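Local atomic coordinates of AtFKBP42 (Arabidopsis thaliana, PDB entry 2F4E), a protein that belongs to the FKBP-type immunophilins, takes part in regulating MDR-type ABC transporters, and probably catalyses cis-trans isomerisation of peptidyl-proline bonds. Residues A[46-51]-A[128-133]; A[71-76]-A[87-92]; A[119-124]-A[152-157]. One frame throughout, in Å; residues are numbered along the deposited sequence.

In the fold
How one antiparallel sheet ties together distant parts of a chain is well illustrated by this FKBP-type domain, since all three contacts reach its curled sheet. Contacts 2 and 3 are neighbours, centres about 10 Å apart, on the adjoining strands 69-78 and 149-158, and are joined by backbone hydrogen bonds from Phe-71 to Ile-156 and Gly-157. Contact 1 lies across the chain's centre from both, with its centre about 20 Å from that of contact 2 and about 17 Å from that of contact 3, which it touches through Val-51 and Val-124. Along the chain, contact 2 is nested within the loop that contact 1 closes, whereas contacts 1 and 3 interlace, so segments from the start, middle and end of the domain are interwoven in one fold.

Contact 1. Residues A[46-51]-A[128-133]; sequences VLDEKV and WELAYG
Leu-130, in the long loop that follows strand 121-126 of the FKBP fold, reaches with one methyl into the tight turn formed by Asp-48 to Val-51. Its CD1 meets three residues of that turn. The closest approach is to Val-51, whose CG2 lies 3.3 Å from Leu-130 CD1, a tight fit in which the two side chains meet at about a right angle. Asp-48 arrives from the opposite direction and brings OD2 to 3.5 Å from Leu-130 CD1, while the CB of Lys-50 lies 3.8 Å from the same methyl. The turn that presents these groups is of type I and is reinforced by an Asx turn: Asp-48 OD2 accepts from Lys-50 N at 3.2 Å, the donor approaching from above the carboxylate plane. A classic beta bulge shapes its base, because Leu-47 N and Asp-48 N both donate to Val-51 O. Val-51 and Leu-130 also share Ile-111 of helix 107-113, which links the contact to the helix of the fold. Nearer the surface, Lys-50 bends at chi2 (-49°), which carries its outer chain across the Glu-129 carboxylate at a slant. CE comes to 3.1 Å from Glu-129 OE2, but NZ stays 3.8 Å from that oxygen, so the salt bridge is long and the attraction is likely to be modest. The other carboxylate oxygen, Glu-129 OE1, sits 3.5 Å above the plane of the Trp-128 ring, over its centre. A backbone bond between Lys-50 and Gly-127 ties the turn to the start of the loop.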
loop_
_atom_site.group_PDB
_atom_site.type_symbol
_atom_site.label_atom_id
_atom_site.label_comp_id
_atom_site.label_asym_id
_atom_site.label_seq_id
_atom_site.Cartn_x
_atom_site.Cartn_y
_atom_site.Cartn_z
ATOM N N VAL A 46 4.436 5.088 12.531
ATOM C CA VAL A 46 4.213 3.660 12.725
ATOM C C VAL A 46 2.732 3.314 12.800
ATOM O O VAL A 46 2.016 3.823 13.661
ATOM C CB VAL A 46 4.911 3.157 14.002
ATOM C CG1 VAL A 46 4.566 1.692 14.238
ATOM C CG2 VAL A 46 6.430 3.334 13.872
ATOM N N LEU A 47 2.289 2.436 11.903
ATOM C CA LEU A 47 0.894 2.025 11.854
ATOM C C LEU A 47 0.741 0.626 12.402
ATOM O O LEU A 47 -0.368 0.200 12.725
ATOM C CB LEU A 47 0.376 2.028 10.416
ATOM C CG LEU A 47 0.652 3.239 9.541
ATOM C CD1 LEU A 47 -0.006 3.027 8.192
ATOM C CD2 LEU A 47 0.124 4.483 10.204
ATOM N N ASP A 48 1.853 -0.091 12.514
ATOM C CA ASP A 48 1.811 -1.468 13.001
ATOM C C ASP A 48 3.238 -1.904 13.287
ATOM O O ASP A 48 4.178 -1.178 12.976
ATOM C CB ASP A 48 1.209 -2.362 11.911
ATOM C CG ASP A 48 0.938 -3.778 12.379
ATOM O OD1 ASP A 48 0.022 -3.951 13.208
ATOM O OD2 ASP A 48 1.634 -4.708 11.904
ATOM N N GLU A 49 3.399 -3.093 13.861
ATOM C CA GLU A 49 4.725 -3.607 14.167
ATOM C C GLU A 49 5.495 -3.723 12.850
ATOM O O GLU A 49 6.657 -3.319 12.769
ATOM C CB GLU A 49 4.613 -4.971 14.860
ATOM C CG GLU A 49 5.852 -5.399 15.678
ATOM C CD GLU A 49 6.170 -4.450 16.843
ATOM O OE1 GLU A 49 5.248 -4.093 17.617
ATOM O OE2 GLU A 49 7.355 -4.068 16.976
ATOM N N LYS A 50 4.830 -4.245 11.815
ATOM C CA LYS A 50 5.445 -4.419 10.503
ATOM C C LYS A 50 4.943 -3.478 9.407
ATOM O O LYS A 50 5.030 -3.802 8.222
ATOM C CB LYS A 50 5.280 -5.870 10.033
ATOM C CG LYS A 50 5.939 -6.895 10.956
ATOM C CD LYS A 50 7.377 -6.493 11.279
ATOM C CE LYS A 50 8.160 -7.618 11.968
ATOM N NZ LYS A 50 9.555 -7.191 12.240
ATOM N N VAL A 51 4.434 -2.311 9.799
ATOM C CA VAL A 51 3.943 -1.336 8.835
ATOM C C VAL A 51 4.238 0.093 9.262
ATOM O O VAL A 51 4.001 0.465 10.409
ATOM C CB VAL A 51 2.415 -1.463 8.625
ATOM C CG1 VAL A 51 1.958 -0.485 7.556
ATOM C CG2 VAL A 51 2.042 -2.874 8.222
ATOM N N TRP A 128 7.614 -8.333 5.252
ATOM C CA TRP A 128 7.181 -9.486 4.486
ATOM C C TRP A 128 6.087 -10.291 5.182
ATOM O O TRP A 128 5.247 -10.888 4.516
ATOM C CB TRP A 128 8.367 -10.395 4.143
ATOM C CG TRP A 128 9.172 -10.848 5.300
ATOM C CD1 TRP A 128 10.320 -10.285 5.768
ATOM C CD2 TRP A 128 8.898 -11.974 6.148
ATOM N NE1 TRP A 128 10.782 -10.986 6.852
ATOM C CE2 TRP A 128 9.926 -12.027 7.112
ATOM C CE3 TRP A 128 7.883 -12.942 6.187
ATOM C CZ2 TRP A 128 9.969 -13.014 8.115
ATOM C CZ3 TRP A 128 7.926 -13.924 7.186
ATOM C CH2 TRP A 128 8.962 -13.948 8.133
ATOM N N GLU A 129 6.081 -10.300 6.513
ATOM C CA GLU A 129 5.063 -11.039 7.251
ATOM C C GLU A 129 3.663 -10.654 6.777
ATOM O O GLU A 129 2.768 -11.497 6.680
ATOM C CB GLU A 129 5.180 -10.778 8.760
ATOM C CG GLU A 129 6.452 -11.332 9.416
ATOM C CD GLU A 129 7.593 -10.320 9.437
ATOM O OE1 GLU A 129 7.707 -9.535 8.468
ATOM O OE2 GLU A 129 8.377 -10.317 10.417
ATOM N N LEU A 130 3.476 -9.379 6.473
ATOM C CA LEU A 130 2.177 -8.907 6.022
ATOM C C LEU A 130 2.074 -8.852 4.492
ATOM O O LEU A 130 1.123 -8.296 3.947
ATOM C CB LEU A 130 1.908 -7.534 6.647
ATOM C CG LEU A 130 1.979 -7.523 8.185
ATOM C CD1 LEU A 130 1.779 -6.135 8.715
ATOM C CD2 LEU A 130 0.927 -8.448 8.768
ATOM N N ALA A 131 3.045 -9.448 3.804
ATOM C CA ALA A 131 3.071 -9.454 2.340
ATOM C C ALA A 131 3.014 -10.872 1.759
ATOM O O ALA A 131 2.029 -11.579 1.944
ATOM C CB ALA A 131 4.314 -8.748 1.861
ATOM N N TYR A 132 4.066 -11.284 1.054
ATOM C CA TYR A 132 4.118 -12.620 0.458
ATOM C C TYR A 132 4.773 -13.641 1.400
ATOM O O TYR A 132 5.111 -14.756 1.000
ATOM C CB TYR A 132 4.856 -12.563 -0.882
ATOM C CG TYR A 132 4.000 -12.024 -2.004
ATOM C CD1 TYR A 132 3.091 -12.848 -2.664
ATOM C CD2 TYR A 132 4.044 -10.678 -2.356
ATOM C CE1 TYR A 132 2.234 -12.339 -3.650
ATOM C CE2 TYR A 132 3.197 -10.154 -3.334
ATOM C CZ TYR A 132 2.293 -10.990 -3.977
ATOM O OH TYR A 132 1.429 -10.481 -4.923
ATOM N N GLY A 133 4.955 -13.229 2.649
ATOM C CA GLY A 133 5.510 -14.089 3.682
ATOM C C GLY A 133 6.775 -14.904 3.485
ATOM O O GLY A 133 7.621 -14.618 2.640
#

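Contact 2. Residues A[71-76]-A[87-92]; sequences FLHYRA and DTWHEQ
The indole of Trp-89 receives His-73 CB and Tyr-74 N over one face, and Arg-75 CG lies at its edge. The CB contact is a CH-pi interaction, and beyond it the His-73 imidazole forms an offset stack on the five-membered ring, centroids 4.0 Å apart and planes 27° from parallel. The Arg-75 guanidinium, in turn, carries Trp-89 CE3 over one of its faces, 3.2 Å above the plane. At the imidazole's edge, Thr-88 OG1 is hydrogen-bonded to His-73 ND1 at 3.0 Å and also accepts from Tyr-74 N at 2.7 Å, a double grip that fixes the hydroxyl. These residues begin the bulging loop that interrupts an edge strand of the FKBP sheet: strands 84-87 and 95-98, before and after it, both pair with 69-78. Thr-88 N to Tyr-74 O prolongs the pairing past Arg-75 and Asp-87. Arg-75 NE forms a salt bridge with Asp-87 OD2 at 2.9 Å, from above the carboxylate plane, while OD1 takes His-90 N in an Asx motif; Lys-84 also bridges Asp-87 OD2, and Glu-152 bridges Arg-75 NH1. An alanine in place of Trp-89 would probably leave the His-73 imidazole without the ring it stacks on and open a gap beside one face of the Arg-75 guanidinium.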
loop_
_atom_site.group_PDB
_atom_site.type_symbol
_atom_site.label_atom_id
_atom_site.label_comp_id
_atom_site.label_asym_id
_atom_site.label_seq_id
_atom_site.Cartn_x
_atom_site.Cartn_y
_atom_site.Cartn_z
ATOM N N PHE A 71 -10.753 2.641 -3.603
ATOM C CA PHE A 71 -10.281 2.625 -4.977
ATOM C C PHE A 71 -8.923 3.292 -4.928
ATOM O O PHE A 71 -8.792 4.398 -4.394
ATOM C CB PHE A 71 -11.259 3.379 -5.868
ATOM C CG PHE A 71 -12.518 2.613 -6.124
ATOM C CD1 PHE A 71 -12.527 1.549 -7.023
ATOM C CD2 PHE A 71 -13.673 2.898 -5.411
ATOM C CE1 PHE A 71 -13.675 0.776 -7.205
ATOM C CE2 PHE A 71 -14.822 2.132 -5.584
ATOM C CZ PHE A 71 -14.823 1.069 -6.481
ATOM N N LEU A 72 -7.910 2.612 -5.459
ATOM C CA LEU A 72 -6.567 3.162 -5.407
ATOM C C LEU A 72 -5.600 2.719 -6.502
ATOM O O LEU A 72 -5.786 1.691 -7.158
ATOM C CB LEU A 72 -5.955 2.838 -4.039
ATOM C CG LEU A 72 -5.669 1.350 -3.806
ATOM C CD1 LEU A 72 -4.188 1.104 -3.860
ATOM C CD2 LEU A 72 -6.214 0.922 -2.471
ATOM N N HIS A 73 -4.570 3.535 -6.683
ATOM C CA HIS A 73 -3.498 3.275 -7.632
ATOM C C HIS A 73 -2.271 2.979 -6.773
ATOM O O HIS A 73 -2.168 3.476 -5.655
ATOM C CB HIS A 73 -3.203 4.509 -8.479
ATOM C CG HIS A 73 -3.980 4.587 -9.745
ATOM N ND1 HIS A 73 -4.051 3.533 -10.645
ATOM C CD2 HIS A 73 -4.676 5.596 -10.313
ATOM C CE1 HIS A 73 -4.749 3.898 -11.694
ATOM N NE2 HIS A 73 -5.144 5.153 -11.522
ATOM N N TYR A 74 -1.343 2.179 -7.283
ATOM C CA TYR A 74 -0.138 1.893 -6.517
ATOM C C TYR A 74 0.954 1.167 -7.287
ATOM O O TYR A 74 0.698 0.508 -8.294
ATOM C CB TYR A 74 -0.484 1.086 -5.260
ATOM C CG TYR A 74 -0.641 -0.406 -5.470
ATOM C CD1 TYR A 74 0.461 -1.264 -5.416
ATOM C CD2 TYR A 74 -1.893 -0.963 -5.725
ATOM C CE1 TYR A 74 0.307 -2.636 -5.607
ATOM C CE2 TYR A 74 -2.053 -2.322 -5.915
ATOM C CZ TYR A 74 -0.958 -3.162 -5.858
ATOM O OH TYR A 74 -1.126 -4.516 -6.057
ATOM N N ARG A 75 2.181 1.324 -6.806
ATOM C CA ARG A 75 3.335 0.648 -7.382
ATOM C C ARG A 75 3.935 -0.140 -6.237
ATOM O O ARG A 75 3.841 0.273 -5.079
ATOM C CB ARG A 75 4.371 1.638 -7.909
ATOM C CG ARG A 75 3.906 2.469 -9.079
ATOM C CD ARG A 75 5.059 3.272 -9.658
ATOM N NE ARG A 75 4.627 4.098 -10.778
ATOM C CZ ARG A 75 4.117 5.321 -10.676
ATOM N NH1 ARG A 75 3.975 5.897 -9.489
ATOM N NH2 ARG A 75 3.714 5.950 -11.771
ATOM N N ALA A 76 4.537 -1.278 -6.546
ATOM C CA ALA A 76 5.133 -2.089 -5.506
ATOM C C ALA A 76 6.546 -2.480 -5.898
ATOM O O ALA A 76 6.807 -2.855 -7.043
ATOM C CB ALA A 76 4.288 -3.320 -5.256
ATOM N N ASP A 87 2.390 -2.014 -10.879
ATOM C CA ASP A 87 2.237 -0.604 -11.243
ATOM C C ASP A 87 0.867 -0.405 -11.885
ATOM O O ASP A 87 0.726 -0.514 -13.103
ATOM C CB ASP A 87 3.322 -0.202 -12.249
ATOM C CG ASP A 87 3.488 1.304 -12.373
ATOM O OD1 ASP A 87 2.479 2.032 -12.429
ATOM O OD2 ASP A 87 4.641 1.766 -12.433
ATOM N N THR A 88 -0.147 -0.124 -11.070
ATOM C CA THR A 88 -1.494 0.079 -11.594
ATOM C C THR A 88 -1.617 1.299 -12.491
ATOM O O THR A 88 -2.492 1.333 -13.337
ATOM C CB THR A 88 -2.544 0.176 -10.462
ATOM O OG1 THR A 88 -2.290 1.337 -9.662
ATOM C CG2 THR A 88 -2.509 -1.099 -9.599
ATOM N N TRP A 89 -0.753 2.295 -12.311
ATOM C CA TRP A 89 -0.789 3.481 -13.168
ATOM C C TRP A 89 -0.384 3.106 -14.585
ATOM O O TRP A 89 -1.019 3.523 -15.542
ATOM C CB TRP A 89 0.159 4.566 -12.661
ATOM C CG TRP A 89 -0.402 5.411 -11.564
ATOM C CD1 TRP A 89 -1.397 6.344 -11.664
ATOM C CD2 TRP A 89 0.025 5.426 -10.200
ATOM N NE1 TRP A 89 -1.608 6.938 -10.448
ATOM C CE2 TRP A 89 -0.748 6.391 -9.525
ATOM C CE3 TRP A 89 0.990 4.711 -9.474
ATOM C CZ2 TRP A 89 -0.593 6.669 -8.166
ATOM C CZ3 TRP A 89 1.147 4.982 -8.119
ATOM C CH2 TRP A 89 0.357 5.954 -7.479
ATOM N N HIS A 90 0.678 2.318 -14.715
ATOM C CA HIS A 90 1.132 1.912 -16.034
ATOM C C HIS A 90 0.047 1.119 -16.751
ATOM O O HIS A 90 -0.227 1.366 -17.920
ATOM C CB HIS A 90 2.416 1.078 -15.942
ATOM C CG HIS A 90 2.910 0.601 -17.274
ATOM N ND1 HIS A 90 3.313 1.462 -18.266
ATOM C CD2 HIS A 90 3.031 -0.649 -17.779
ATOM C CE1 HIS A 90 3.664 0.763 -19.336
ATOM N NE2 HIS A 90 3.502 -0.519 -19.066
ATOM N N GLU A 91 -0.588 0.181 -16.055
ATOM C CA GLU A 91 -1.621 -0.622 -16.702
ATOM C C GLU A 91 -2.993 0.032 -16.699
ATOM O O GLU A 91 -3.992 -0.599 -17.049
ATOM C CB GLU A 91 -1.703 -2.017 -16.075
ATOM C CG GLU A 91 -2.085 -2.062 -14.609
ATOM C CD GLU A 91 -2.401 -3.488 -14.140
ATOM O OE1 GLU A 91 -3.111 -4.204 -14.878
ATOM O OE2 GLU A 91 -1.965 -3.899 -13.041
ATOM N N GLN A 92 -3.035 1.305 -16.319
ATOM C CA GLN A 92 -4.278 2.067 -16.295
ATOM C C GLN A 92 -5.410 1.254 -15.677
ATOM O O GLN A 92 -6.502 1.206 -16.228
ATOM C CB GLN A 92 -4.679 2.445 -17.722
ATOM C CG GLN A 92 -3.548 2.997 -18.570
ATOM C CD GLN A 92 -3.990 3.329 -19.985
ATOM O OE1 GLN A 92 -4.454 2.460 -20.729
ATOM N NE2 GLN A 92 -3.849 4.595 -20.361
#

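Contact 3. Residues A[119-124]-A[152-157]; sequences GERALV and EVEVIG
Arg-121 stretches across strand 149-158 and divides its guanidinium between two glutamates, a salt-bridge network laid over one face of the central antiparallel pairing of this FKBP-type sheet. NH1 lies 3.1 Å from Glu-154 OE1. NH2 reaches Glu-152 OE2 at 3.4 Å, close to the guanidinium plane, in a salt bridge whose hydrogen bond is weak. Neither carboxylate is coplanar with the guanidinium: that of Glu-152 is turned by 29° and that of Glu-154 by 39°. The chain gets there by extension, with Arg-121 CG anti to the backbone N (chi1 -165°) and the methylenes straight as far as NE. The other oxygen of Glu-152, OE1, forms a salt bridge with Arg-75 NH1 of strand 69-78, so one carboxylate is held between two arginines, which would be expected to favour its charged form. Trp-89 lies against Glu-154 and extends the cluster towards contact 2.

Behind these groups stands the strand pairing that sets their spacing. Arg-121 faces Glu-154 and Leu-123 faces Glu-152 in non-hydrogen-bonded pairs; between them Ala-122 and Val-153 form the hydrogen-bonded pair, in which Ala-122 N to Val-153 O and Val-153 N to Ala-122 O are both 2.9 Å. Glu-120 O accepts from Val-155 N, and Gly-119 N donates to Val-155 O at 2.8 Å, carrying the ladder back past the start of strand 121-126. Gly-119 has a positive phi, at which a side chain would be pressed against the preceding carbonyl oxygen. On the face that holds Ala-122 and Val-153, the CG1 methyl of Val-153 touches Val-124 CG2 at 3.6 Å.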
loop_
_atom_site.group_PDB
_atom_site.type_symbol
_atom_site.label_atom_id
_atom_site.label_comp_id
_atom_site.label_asym_id
_atom_site.label_seq_id
_atom_site.Cartn_x
_atom_site.Cartn_y
_atom_site.Cartn_z
ATOM N N GLY A 119 -7.390 10.933 -1.830
ATOM C CA GLY A 119 -6.507 11.772 -2.616
ATOM C C GLY A 119 -5.095 11.807 -2.065
ATOM O O GLY A 119 -4.202 12.441 -2.638
ATOM N N GLU A 120 -4.877 11.128 -0.944
ATOM C CA GLU A 120 -3.548 11.107 -0.358
ATOM C C GLU A 120 -2.619 10.173 -1.129
ATOM O O GLU A 120 -3.044 9.167 -1.696
ATOM C CB GLU A 120 -3.609 10.663 1.102
ATOM C CG GLU A 120 -2.297 10.780 1.822
ATOM C CD GLU A 120 -2.380 10.363 3.275
ATOM O OE1 GLU A 120 -3.265 10.882 4.007
ATOM O OE2 GLU A 120 -1.545 9.520 3.673
ATOM N N ARG A 121 -1.341 10.517 -1.134
ATOM C CA ARG A 121 -0.333 9.724 -1.812
ATOM C C ARG A 121 0.780 9.506 -0.793
ATOM O O ARG A 121 1.285 10.468 -0.219
ATOM C CB ARG A 121 0.183 10.496 -3.021
ATOM C CG ARG A 121 0.974 9.676 -4.009
ATOM C CD ARG A 121 0.925 10.351 -5.378
ATOM N NE ARG A 121 1.618 9.573 -6.404
ATOM C CZ ARG A 121 1.536 9.811 -7.715
ATOM N NH1 ARG A 121 0.776 10.804 -8.171
ATOM N NH2 ARG A 121 2.258 9.091 -8.574
ATOM N N ALA A 122 1.148 8.251 -0.557
ATOM C CA ALA A 122 2.184 7.958 0.422
ATOM C C ALA A 122 2.985 6.712 0.132
ATOM O O ALA A 122 2.633 5.908 -0.730
ATOM C CB ALA A 122 1.566 7.831 1.795
ATOM N N LEU A 123 4.082 6.570 0.865
ATOM C CA LEU A 123 4.945 5.405 0.747
ATOM C C LEU A 123 4.584 4.492 1.905
ATOM O O LEU A 123 4.403 4.955 3.031
ATOM C CB LEU A 123 6.409 5.807 0.863
ATOM C CG LEU A 123 7.010 6.686 -0.237
ATOM C CD1 LEU A 123 8.510 6.877 0.046
ATOM C CD2 LEU A 123 6.794 6.040 -1.616
ATOM N N VAL A 124 4.449 3.202 1.634
ATOM C CA VAL A 124 4.107 2.270 2.689
ATOM C C VAL A 124 5.138 1.154 2.751
ATOM O O VAL A 124 5.337 0.398 1.790
ATOM C CB VAL A 124 2.688 1.665 2.489
ATOM C CG1 VAL A 124 2.301 0.863 3.711
ATOM C CG2 VAL A 124 1.671 2.758 2.230
ATOM N N GLU A 152 3.869 2.668 -3.127
ATOM C CA GLU A 152 3.647 4.072 -3.382
ATOM C C GLU A 152 2.174 4.015 -3.723
ATOM O O GLU A 152 1.798 3.630 -4.834
ATOM C CB GLU A 152 4.456 4.558 -4.580
ATOM C CG GLU A 152 4.309 6.052 -4.822
ATOM C CD GLU A 152 4.793 6.509 -6.197
ATOM O OE1 GLU A 152 5.377 5.711 -6.954
ATOM O OE2 GLU A 152 4.590 7.698 -6.522
ATOM N N VAL A 153 1.337 4.363 -2.757
ATOM C CA VAL A 153 -0.097 4.303 -2.979
ATOM C C VAL A 153 -0.864 5.624 -2.937
ATOM O O VAL A 153 -0.604 6.495 -2.111
ATOM C CB VAL A 153 -0.759 3.319 -1.985
ATOM C CG1 VAL A 153 -0.350 3.665 -0.565
ATOM C CG2 VAL A 153 -2.269 3.375 -2.122
ATOM N N GLU A 154 -1.812 5.759 -3.852
ATOM C CA GLU A 154 -2.651 6.938 -3.901
ATOM C C GLU A 154 -4.104 6.486 -3.896
ATOM O O GLU A 154 -4.554 5.783 -4.806
ATOM C CB GLU A 154 -2.370 7.787 -5.145
ATOM C CG GLU A 154 -3.305 8.979 -5.222
ATOM C CD GLU A 154 -2.975 9.939 -6.340
ATOM O OE1 GLU A 154 -1.888 9.816 -6.940
ATOM O OE2 GLU A 154 -3.821 10.817 -6.612
ATOM N N VAL A 155 -4.823 6.894 -2.858
ATOM C CA VAL A 155 -6.220 6.534 -2.704
ATOM C C VAL A 155 -7.134 7.424 -3.538
ATOM O O VAL A 155 -7.192 8.633 -3.348
ATOM C CB VAL A 155 -6.657 6.629 -1.219
ATOM C CG1 VAL A 155 -8.073 6.138 -1.060
ATOM C CG2 VAL A 155 -5.715 5.826 -0.339
ATOM N N ILE A 156 -7.833 6.812 -4.483
ATOM C CA ILE A 156 -8.768 7.543 -5.323
ATOM C C ILE A 156 -9.971 7.934 -4.454
ATOM O O ILE A 156 -10.648 8.933 -4.720
ATOM C CB ILE A 156 -9.234 6.664 -6.514
ATOM C CG1 ILE A 156 -8.032 6.304 -7.383
ATOM C CG2 ILE A 156 -10.294 7.386 -7.326
ATOM C CD1 ILE A 156 -8.372 5.540 -8.611
ATOM N N GLY A 157 -10.228 7.142 -3.419
ATOM C CA GLY A 157 -11.337 7.427 -2.527
ATOM C C GLY A 157 -12.001 6.178 -1.996
ATOM O O GLY A 157 -11.772 5.096 -2.528
#